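Local coordinates for protein cryptic loci regulator 2 (Schizosaccharomyces pombe 972h-, PDB 5IKJ) that acts upstream of histone deacetylases to promote transcriptional silencing, and is required for nucleosome positioning at heterochromatic loci and for silencing by the SHREC repressor complex, at residues 431-436 with 475-480; 393-398 with 412-417; 460-465 with 492-497. All coordinates share one frame; numbering follows the deposited sequence.

From the N terminus, interaction 2 comes first: 393-398 meets 412-417 and closes a short loop, so that strands 394-397 and 411-419 become neighbours in the curled sheet. The chain then passes into strand 425-436, where interaction 1 opens; it closes at 475-480, after an excursion that contains helix 461-469. Interaction 3 starts inside that excursion, at 460-465, and closes beyond it at 492-497, so interactions 1 and 3 cross while interaction 2 precedes both. Strand 491-494 pairs with 394-397, and Asp393 forms a salt bridge with Arg462; the helix is thereby tied to the sheet that interactions 1 and 2 build.

Interaction 1: residues 431-436 with 475-480; sequences LWTQID and RCLHDK
Thr433 and Arg475 form an antiparallel hydrogen-bonded pair, Thr433 N to Arg475 O at 2.9 Å with Arg475 N returning a bond to Thr433 O. One step further Leu477 N gives a bond of 3.1 Å to Leu431 O, although regular strand structure has ended at Cys476. Beyond it a side chain takes over as acceptor: Leu431 N meets His478 NE2 at 3.1 Å, with an N-H...N angle of 162° and the donor in the imidazole plane. A chi1 of 61° sets the ring between the backbone N and carbonyl carbon of His478, where it can reach back to the strand. Its other nitrogen, ND1, donates to Asp479 O at 2.8 Å. The ring is thus held at both ends, probably as the neutral ND1-H form. Histidine suits this exit because a single ring can both accept and donate.

Strand 425-436 is a long member of the mixed, strongly curved sheet of the Clr2 family region, which belongs to the SH3 clan of small barrels, and here strand 472-476 pairs with it. On the face bearing Trp432, Cys476 lies over the indole in a CH-pi contact: its CB is 4.0 Å from the centroid of the six-membered ring, 4° off the normal. Its SG is 4.6 Å from the centroid of the five-membered ring, a sulfur-aromatic contact. Phe411 also meets the indole, and Ser430 OG takes its NE1.

The contacts on the face of Thr433 are van der Waals. Thr433 CG2 touches Leu477 CD2 at 3.8 Å, the two side chains crossing at about a right angle. The same methyl lies over one face of the Arg475 guanidinium, 3.8 Å from NH2, the arginine chain bending at chi3. Threonine serves twice here, since OG1 is bonded to Lys408 O.

Interaction 2: residues 393-398 with 412-417; sequences DLCVIS and MYISDI
Cys395 carries SG between its backbone N and carbonyl carbon (chi1 72°), while Ile414 has CG1 anti to its own carbonyl carbon (chi1 -61°); together these turns bring Cys395 SG to 3.6 Å from Ile414 CD1. Directly across the strands, the same sulfur lies 3.9 Å from Met412 CB. Ile397 CG2 reaches that Met412 CB as well, at 4.2 Å. Small, weakly polar cysteine fits among these larger apolar groups, which pack on one face of the sheet.

The other face carries Leu394 and Tyr413, a non-hydrogen-bonded pair whose side chains cross obliquely, Leu394 CD2 to Tyr413 CD1 at 3.7 Å. Tyrosine can pack there and still present its OH to Asn392.

Strands 394-397 and 411-419 are adjacent antiparallel members of the curled sheet in the SH3-clan region, but their short segments run 121° apart, splayed well away from strict antiparallel, as in a strongly curved sheet. A classic beta bulge at Ser415 and Asp416 lies within strand 411-419, on its side facing strand 425-436.

Three main-chain bonds join the segments: Ile414 N to Asp393 O at 2.8 Å, Met412 N to Cys395 O at 2.7 Å, and Cys395 N to Met412 O at 3.1 Å. Met412 O also receives a CA-H...O contact from Leu394 CA at 3.4 Å. The buried Asp393 carboxylate is paired in salt bridges with Arg462 and Arg243, which probably balance its charge.

Interaction 3: residues 460-465 with 492-497; sequences PRRLQM and LGRWYE
Helix 461-469, with Pro460 at its N-cap, stands off from the end of strand 491-494 and the loop after it, its closest CA atoms being those of Leu463 and Glu497, 8.7 Å apart, so side chains of Arg462, Leu463, Trp495 and Glu497 must span the gap. Arg462 is extended, CG anti to the backbone N, and carries the guanidinium out to a Glu497 chain that bends back at chi2. The grip is side-on and uses one oxygen: Arg462 NE donates to Glu497 OE2 at 2.9 Å (157° at the hydrogen), and Arg462 NH2 adds a longer, more bent bond of 3.3 Å to the same OE2. OE2 lies in the guanidinium plane, yet both nitrogens approach it from the same face of the carboxylate, the two planes being 32° apart.

Trp495 comes edge-on over one face of this guanidinium, CE3 lying 4.0 Å from Arg462 NH2. The far end of the indole meets the helix through CH2, 4.1 Å from Leu463 CD2, an apolar contact between the helix and the loop that follows strand 491-494 in this SH3-clan region. Gln434 accepts from the indole NE1.

A water bonded to Arg462 NH2 at 2.8 Å also accepts from Arg494 NE and lies 3.0 Å from Trp495 O, to which it can donate. It links the two arginines, whose NH2 atoms lie 4.2 Å apart. A leucine in place of Arg462 would probably leave buried Glu497 OE2 without its two donors and Asp393 with only Arg243 of its two salt-bridge partners.

With Glu497 and Asp393 at Arg462, and Glu246 at Arg494, acids face each arginine, so the proximity of two positive charges in this buried site is probably compensated and both side chains are likely to stay charged.

Interaction 1: residues 431-436 with 475-480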
# COMPACT_ATOMS: atom_id res chain seq x y z
N LEU A 431 -21.51 8.28 -1.60
CA LEU A 431 -21.62 9.30 -2.63
C LEU A 431 -21.64 10.68 -1.98
O LEU A 431 -22.31 10.89 -0.97
CB LEU A 431 -22.89 9.10 -3.46
CG LEU A 431 -23.08 7.68 -4.02
CD1 LEU A 431 -24.42 7.56 -4.72
CD2 LEU A 431 -21.94 7.32 -4.97
N TRP A 432 -20.90 11.62 -2.57
CA TRP A 432 -20.72 12.94 -2.01
C TRP A 432 -20.95 14.01 -3.07
O TRP A 432 -20.91 13.74 -4.27
CB TRP A 432 -19.32 13.13 -1.42
CG TRP A 432 -18.98 12.19 -0.31
CD1 TRP A 432 -18.83 10.83 -0.40
CD2 TRP A 432 -18.73 12.53 1.05
NE1 TRP A 432 -18.51 10.31 0.83
CE2 TRP A 432 -18.44 11.33 1.74
CE3 TRP A 432 -18.72 13.73 1.76
CZ2 TRP A 432 -18.15 11.31 3.10
CZ3 TRP A 432 -18.43 13.70 3.11
CH2 TRP A 432 -18.15 12.50 3.77
N THR A 433 -21.18 15.23 -2.60
CA THR A 433 -21.16 16.42 -3.44
C THR A 433 -20.15 17.40 -2.86
O THR A 433 -19.88 17.40 -1.66
CB THR A 433 -22.54 17.08 -3.52
OG1 THR A 433 -22.54 18.08 -4.54
CG2 THR A 433 -22.93 17.72 -2.19
N GLN A 434 -19.58 18.23 -3.73
CA GLN A 434 -18.61 19.24 -3.33
C GLN A 434 -19.14 20.62 -3.67
O GLN A 434 -19.77 20.82 -4.71
CB GLN A 434 -17.25 19.01 -4.00
CG GLN A 434 -17.26 19.23 -5.51
CD GLN A 434 -15.96 18.80 -6.16
OE1 GLN A 434 -15.96 18.15 -7.21
NE2 GLN A 434 -14.83 19.17 -5.56
N ILE A 435 -18.89 21.58 -2.78
CA ILE A 435 -19.37 22.95 -2.93
C ILE A 435 -18.17 23.88 -2.82
O ILE A 435 -17.48 23.89 -1.79
CB ILE A 435 -20.43 23.31 -1.87
CG1 ILE A 435 -21.59 22.31 -1.91
CG2 ILE A 435 -20.94 24.72 -2.09
CD1 ILE A 435 -21.44 21.16 -0.93
N ASP A 436 -17.94 24.66 -3.87
CA ASP A 436 -16.90 25.69 -3.86
C ASP A 436 -17.54 27.00 -3.42
O ASP A 436 -18.36 27.57 -4.15
CB ASP A 436 -16.25 25.82 -5.23
CG ASP A 436 -14.93 26.58 -5.18
OD1 ASP A 436 -14.65 27.22 -4.14
OD2 ASP A 436 -14.18 26.54 -6.17
N ARG A 475 -20.14 17.18 1.34
CA ARG A 475 -21.29 16.64 2.05
C ARG A 475 -21.67 15.29 1.46
O ARG A 475 -21.65 15.11 0.24
CB ARG A 475 -22.50 17.58 1.97
CG ARG A 475 -22.63 18.55 3.13
CD ARG A 475 -24.01 19.18 3.18
NE ARG A 475 -24.50 19.59 1.86
CZ ARG A 475 -25.31 18.87 1.08
NH1 ARG A 475 -25.75 17.68 1.48
NH2 ARG A 475 -25.68 19.34 -0.10
N CYS A 476 -22.02 14.35 2.33
CA CYS A 476 -22.55 13.07 1.90
C CYS A 476 -24.02 13.21 1.55
O CYS A 476 -24.79 13.87 2.26
CB CYS A 476 -22.37 12.02 3.00
SG CYS A 476 -22.72 10.33 2.48
N LEU A 477 -24.42 12.60 0.44
CA LEU A 477 -25.77 12.76 -0.10
C LEU A 477 -26.77 11.74 0.43
O LEU A 477 -27.93 11.78 0.01
CB LEU A 477 -25.74 12.67 -1.63
CG LEU A 477 -25.14 13.81 -2.45
CD1 LEU A 477 -25.35 13.54 -3.93
CD2 LEU A 477 -25.73 15.16 -2.06
N HIS A 478 -26.38 10.85 1.33
CA HIS A 478 -27.25 9.76 1.72
C HIS A 478 -26.99 9.39 3.18
O HIS A 478 -26.11 9.95 3.84
CB HIS A 478 -27.05 8.54 0.81
CG HIS A 478 -25.66 7.99 0.85
ND1 HIS A 478 -25.23 7.14 1.84
CD2 HIS A 478 -24.61 8.17 0.02
CE1 HIS A 478 -23.96 6.82 1.62
NE2 HIS A 478 -23.57 7.43 0.52
N ASP A 479 -27.78 8.44 3.67
CA ASP A 479 -27.68 8.02 5.06
C ASP A 479 -26.31 7.40 5.34
O ASP A 479 -25.79 6.62 4.54
CB ASP A 479 -28.79 7.01 5.38
CG ASP A 479 -29.04 6.88 6.87
OD1 ASP A 479 -28.24 6.22 7.56
OD2 ASP A 479 -30.05 7.44 7.35
N LYS A 480 -25.75 7.75 6.49
CA LYS A 480 -24.40 7.32 6.84
C LYS A 480 -24.26 5.81 6.92
O LYS A 480 -23.14 5.29 6.83
CB LYS A 480 -24.02 7.94 8.19
CG LYS A 480 -22.54 8.15 8.42
CD LYS A 480 -22.32 8.84 9.76
CE LYS A 480 -20.91 8.63 10.30
NZ LYS A 480 -20.82 9.02 11.73

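Interaction 2: residues 393-398 with 412-417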
# COMPACT_ATOMS: atom_id res chain seq x y z
N ASP A 393 -10.26 5.40 -2.19
CA ASP A 393 -9.99 6.45 -3.15
C ASP A 393 -11.27 7.21 -3.49
O ASP A 393 -12.37 6.84 -3.06
CB ASP A 393 -9.36 5.84 -4.41
CG ASP A 393 -8.77 6.87 -5.35
OD1 ASP A 393 -8.56 8.03 -4.92
OD2 ASP A 393 -8.52 6.53 -6.52
N LEU A 394 -11.12 8.28 -4.26
CA LEU A 394 -12.24 9.09 -4.72
C LEU A 394 -12.31 9.01 -6.24
O LEU A 394 -11.31 9.26 -6.92
CB LEU A 394 -12.09 10.55 -4.28
CG LEU A 394 -11.74 10.75 -2.80
CD1 LEU A 394 -11.44 12.21 -2.51
CD2 LEU A 394 -12.87 10.25 -1.91
N CYS A 395 -13.48 8.67 -6.77
CA CYS A 395 -13.66 8.48 -8.20
C CYS A 395 -14.96 9.13 -8.66
O CYS A 395 -15.92 9.25 -7.90
CB CYS A 395 -13.66 7.00 -8.58
SG CYS A 395 -15.15 6.10 -8.07
N VAL A 396 -14.97 9.53 -9.93
CA VAL A 396 -16.16 10.08 -10.57
C VAL A 396 -16.96 8.94 -11.17
O VAL A 396 -16.40 7.98 -11.71
CB VAL A 396 -15.76 11.11 -11.65
CG1 VAL A 396 -16.99 11.67 -12.36
CG2 VAL A 396 -14.94 12.24 -11.04
N ILE A 397 -18.29 9.03 -11.07
CA ILE A 397 -19.18 8.02 -11.61
C ILE A 397 -20.27 8.70 -12.42
O ILE A 397 -20.59 9.87 -12.22
CB ILE A 397 -19.81 7.13 -10.51
CG1 ILE A 397 -20.73 7.96 -9.61
CG2 ILE A 397 -18.72 6.44 -9.70
CD1 ILE A 397 -21.48 7.15 -8.58
N SER A 398 -20.85 7.94 -13.35
CA SER A 398 -22.00 8.42 -14.11
C SER A 398 -23.16 8.72 -13.17
O SER A 398 -23.50 7.91 -12.31
CB SER A 398 -22.42 7.38 -15.15
OG SER A 398 -21.36 7.07 -16.03
N MET A 412 -17.58 9.25 -5.74
CA MET A 412 -17.77 8.15 -4.81
C MET A 412 -16.52 8.00 -3.95
O MET A 412 -15.40 8.00 -4.48
CB MET A 412 -18.07 6.83 -5.53
CG MET A 412 -17.95 5.59 -4.64
SD MET A 412 -18.17 4.03 -5.51
CE MET A 412 -19.94 4.04 -5.81
N TYR A 413 -16.71 7.87 -2.65
CA TYR A 413 -15.64 7.52 -1.72
C TYR A 413 -15.62 6.00 -1.61
O TYR A 413 -16.46 5.40 -0.94
CB TYR A 413 -15.86 8.21 -0.38
CG TYR A 413 -14.86 7.86 0.71
CD1 TYR A 413 -13.59 7.39 0.40
CD2 TYR A 413 -15.20 8.01 2.05
CE1 TYR A 413 -12.68 7.08 1.40
CE2 TYR A 413 -14.30 7.70 3.05
CZ TYR A 413 -13.04 7.23 2.72
OH TYR A 413 -12.15 6.93 3.73
N ILE A 414 -14.65 5.38 -2.28
CA ILE A 414 -14.68 3.94 -2.50
C ILE A 414 -14.41 3.21 -1.20
O ILE A 414 -13.42 3.48 -0.51
CB ILE A 414 -13.68 3.54 -3.59
CG1 ILE A 414 -14.02 4.23 -4.91
CG2 ILE A 414 -13.66 2.02 -3.79
CD1 ILE A 414 -12.93 4.11 -5.97
N SER A 415 -15.29 2.26 -0.87
CA SER A 415 -15.11 1.40 0.30
C SER A 415 -14.57 0.02 -0.06
O SER A 415 -13.83 -0.56 0.73
CB SER A 415 -16.44 1.22 1.03
OG SER A 415 -16.86 2.43 1.63
N ASP A 416 -14.93 -0.50 -1.23
CA ASP A 416 -14.64 -1.88 -1.57
C ASP A 416 -14.68 -2.04 -3.08
O ASP A 416 -15.51 -1.42 -3.75
CB ASP A 416 -15.66 -2.82 -0.91
CG ASP A 416 -15.12 -4.22 -0.69
OD1 ASP A 416 -14.20 -4.63 -1.43
OD2 ASP A 416 -15.62 -4.92 0.22
N ILE A 417 -13.76 -2.85 -3.60
CA ILE A 417 -13.72 -3.19 -5.02
C ILE A 417 -13.66 -4.71 -5.11
O ILE A 417 -12.76 -5.33 -4.54
CB ILE A 417 -12.51 -2.56 -5.73
CG1 ILE A 417 -12.64 -1.03 -5.74
CG2 ILE A 417 -12.38 -3.09 -7.16
CD1 ILE A 417 -11.41 -0.31 -6.23

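Interaction 3: residues 460-465 with 492-497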
# COMPACT_ATOMS: atom_id res chain seq x y z
N PRO A 460 -12.59 11.75 5.50
CA PRO A 460 -11.24 11.18 5.40
C PRO A 460 -10.19 12.27 5.38
O PRO A 460 -10.45 13.42 5.00
CB PRO A 460 -11.27 10.40 4.08
CG PRO A 460 -12.42 10.97 3.32
CD PRO A 460 -13.42 11.40 4.34
N ARG A 461 -8.98 11.90 5.80
CA ARG A 461 -7.90 12.88 5.91
C ARG A 461 -7.70 13.63 4.60
O ARG A 461 -7.44 14.84 4.59
CB ARG A 461 -6.60 12.18 6.32
CG ARG A 461 -5.53 13.12 6.83
CD ARG A 461 -4.25 12.98 6.03
NE ARG A 461 -3.25 13.97 6.43
CZ ARG A 461 -2.18 14.29 5.70
NH1 ARG A 461 -1.97 13.71 4.53
NH2 ARG A 461 -1.33 15.20 6.15
N ARG A 462 -7.81 12.92 3.47
CA ARG A 462 -7.63 13.55 2.17
C ARG A 462 -8.57 14.74 2.00
O ARG A 462 -8.15 15.83 1.57
CB ARG A 462 -7.85 12.52 1.06
CG ARG A 462 -7.73 13.04 -0.36
CD ARG A 462 -7.98 11.91 -1.34
NE ARG A 462 -7.70 12.27 -2.73
CZ ARG A 462 -7.85 11.44 -3.76
NH1 ARG A 462 -8.28 10.20 -3.56
NH2 ARG A 462 -7.58 11.84 -4.99
N LEU A 463 -9.85 14.56 2.32
CA LEU A 463 -10.82 15.64 2.16
C LEU A 463 -10.68 16.70 3.25
O LEU A 463 -10.94 17.88 3.00
CB LEU A 463 -12.24 15.08 2.15
CG LEU A 463 -12.63 14.26 0.91
CD1 LEU A 463 -14.06 13.76 1.03
CD2 LEU A 463 -12.46 15.07 -0.37
N GLN A 464 -10.29 16.30 4.47
CA GLN A 464 -10.00 17.29 5.50
C GLN A 464 -8.94 18.27 5.03
O GLN A 464 -9.03 19.48 5.29
CB GLN A 464 -9.54 16.60 6.78
CG GLN A 464 -10.61 15.79 7.50
CD GLN A 464 -10.06 15.06 8.71
OE1 GLN A 464 -8.86 15.09 8.98
NE2 GLN A 464 -10.94 14.39 9.45
N MET A 465 -7.92 17.77 4.33
CA MET A 465 -6.84 18.64 3.87
C MET A 465 -7.29 19.51 2.71
O MET A 465 -6.95 20.70 2.64
CB MET A 465 -5.63 17.79 3.47
CG MET A 465 -4.94 17.12 4.65
SD MET A 465 -4.16 18.28 5.79
CE MET A 465 -2.96 19.08 4.72
N LEU A 492 -16.04 6.64 -14.18
CA LEU A 492 -15.54 7.45 -15.27
C LEU A 492 -14.06 7.79 -15.14
O LEU A 492 -13.38 7.98 -16.15
CB LEU A 492 -16.34 8.75 -15.38
CG LEU A 492 -17.86 8.56 -15.52
CD1 LEU A 492 -18.57 9.91 -15.54
CD2 LEU A 492 -18.20 7.77 -16.78
N GLY A 493 -13.55 7.86 -13.92
CA GLY A 493 -12.14 8.15 -13.71
C GLY A 493 -11.90 8.63 -12.30
O GLY A 493 -12.78 8.58 -11.44
N ARG A 494 -10.67 9.09 -12.08
CA ARG A 494 -10.30 9.62 -10.78
C ARG A 494 -10.96 10.97 -10.53
O ARG A 494 -11.22 11.75 -11.46
CB ARG A 494 -8.79 9.79 -10.68
CG ARG A 494 -7.99 8.51 -10.60
CD ARG A 494 -6.50 8.81 -10.49
NE ARG A 494 -6.22 9.76 -9.42
CZ ARG A 494 -5.01 10.23 -9.12
NH1 ARG A 494 -3.95 9.85 -9.82
NH2 ARG A 494 -4.87 11.09 -8.13
N TRP A 495 -11.23 11.25 -9.26
CA TRP A 495 -11.51 12.60 -8.81
C TRP A 495 -10.20 13.25 -8.38
O TRP A 495 -9.42 12.64 -7.64
CB TRP A 495 -12.51 12.59 -7.64
CG TRP A 495 -12.76 13.93 -7.01
CD1 TRP A 495 -13.75 14.81 -7.33
CD2 TRP A 495 -12.01 14.53 -5.95
NE1 TRP A 495 -13.66 15.93 -6.53
CE2 TRP A 495 -12.60 15.78 -5.68
CE3 TRP A 495 -10.89 14.14 -5.21
CZ2 TRP A 495 -12.12 16.64 -4.69
CZ3 TRP A 495 -10.41 14.99 -4.23
CH2 TRP A 495 -11.02 16.23 -3.98
N TYR A 496 -9.96 14.46 -8.85
CA TYR A 496 -8.74 15.19 -8.52
C TYR A 496 -9.06 16.39 -7.64
O TYR A 496 -10.13 17.00 -7.75
CB TYR A 496 -8.02 15.66 -9.79
CG TYR A 496 -7.52 14.53 -10.67
CD1 TYR A 496 -6.35 13.85 -10.37
CD2 TYR A 496 -8.22 14.16 -11.81
CE1 TYR A 496 -5.89 12.83 -11.18
CE2 TYR A 496 -7.77 13.14 -12.62
CZ TYR A 496 -6.60 12.48 -12.30
OH TYR A 496 -6.15 11.46 -13.10
N GLU A 497 -8.12 16.72 -6.76
CA GLU A 497 -8.29 17.86 -5.88
C GLU A 497 -8.55 19.11 -6.73
O GLU A 497 -8.09 19.20 -7.87
CB GLU A 497 -7.06 18.05 -5.00
CG GLU A 497 -6.85 16.94 -3.96
CD GLU A 497 -6.38 15.64 -4.57
OE1 GLU A 497 -6.04 15.63 -5.77
OE2 GLU A 497 -6.35 14.62 -3.84
O HOH W 1 -8.12 10.04 -7.02